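Local coordinates for protein plastocyanin (Adiantum capillus-veneris, PDB 1KDJ) that carries electrons from the cytochrome b6-f complex to P700 of photosystem I by means of a single bound copper ion, at residues G46-G49 against T50-S53. Numbering follows the deposited sequence.
Sequences GAPG and TVAS
V51, in the first turn of helix 49-57, lies against the ring of P48 and, more loosely, A47 of the preceding loop. V51 CB lies 3.4 Å from P48 O and close to P48 CG. From there the two branches part: CG2, beside the backbone N, packs on P48 CG at 3.7 Å, whereas CG1, anti to that N (chi1 177°), passes A47 CB side-on at 4.4 Å, a loose apolar contact. V51, the buried residue here, also touches T79, and the partly exposed A52 touches I43, both in loops. P48 is the N-cap residue of this helix, the short one that plastocyanin carries outside its beta sandwich, here well away from the copper site. Its carbonyl starts the helical bonding: A52 N donates to P48 O almost straight (2.9 Å, 172°) and in the carbonyl plane, while V51 N adds a weak, strongly bent bond. One residue on, G49 O receives two donors from S53, the backbone N and, at 3.0 Å, the hydroxyl OG. Chi1 of -58° swings OG back toward the preceding turn, and N and OG meet G49 O from opposite faces of its carbonyl plane.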
# COMPACT_ATOMS: atom_id res chain seq x y z
N GLY A 46 -4.63 2.23 18.96
CA GLY A 46 -5.90 1.92 19.61
C GLY A 46 -6.87 1.24 18.67
O GLY A 46 -8.02 1.02 19.05
N ALA A 47 -6.45 0.94 17.43
CA ALA A 47 -7.23 0.17 16.50
C ALA A 47 -7.70 -1.11 17.20
O ALA A 47 -6.91 -1.71 17.94
CB ALA A 47 -6.38 -0.22 15.31
N PRO A 48 -8.94 -1.57 17.06
CA PRO A 48 -9.32 -2.91 17.42
C PRO A 48 -8.49 -3.94 16.69
O PRO A 48 -8.07 -3.78 15.53
CB PRO A 48 -10.78 -3.02 17.07
CG PRO A 48 -10.98 -1.95 16.03
CD PRO A 48 -10.10 -0.83 16.56
N GLY A 49 -8.35 -5.05 17.39
CA GLY A 49 -7.65 -6.22 16.93
C GLY A 49 -8.16 -6.70 15.60
O GLY A 49 -7.34 -7.19 14.83
N THR A 50 -9.44 -6.57 15.21
CA THR A 50 -9.87 -7.06 13.89
C THR A 50 -9.29 -6.19 12.76
O THR A 50 -8.88 -6.70 11.71
CB THR A 50 -11.44 -7.10 13.81
OG1 THR A 50 -11.94 -5.84 14.22
CG2 THR A 50 -12.02 -8.20 14.68
N VAL A 51 -9.18 -4.89 13.01
CA VAL A 51 -8.63 -3.92 12.06
C VAL A 51 -7.12 -4.13 11.98
O VAL A 51 -6.60 -4.21 10.86
CB VAL A 51 -8.96 -2.47 12.49
CG1 VAL A 51 -8.34 -1.41 11.57
CG2 VAL A 51 -10.46 -2.29 12.42
N ALA A 52 -6.44 -4.24 13.14
CA ALA A 52 -5.01 -4.52 13.17
C ALA A 52 -4.70 -5.77 12.37
O ALA A 52 -3.77 -5.76 11.55
CB ALA A 52 -4.52 -4.75 14.59
N SER A 53 -5.51 -6.84 12.50
CA SER A 53 -5.25 -8.03 11.72
C SER A 53 -5.52 -7.84 10.25
O SER A 53 -4.79 -8.39 9.42
CB SER A 53 -6.09 -9.20 12.22
OG SER A 53 -5.80 -9.45 13.60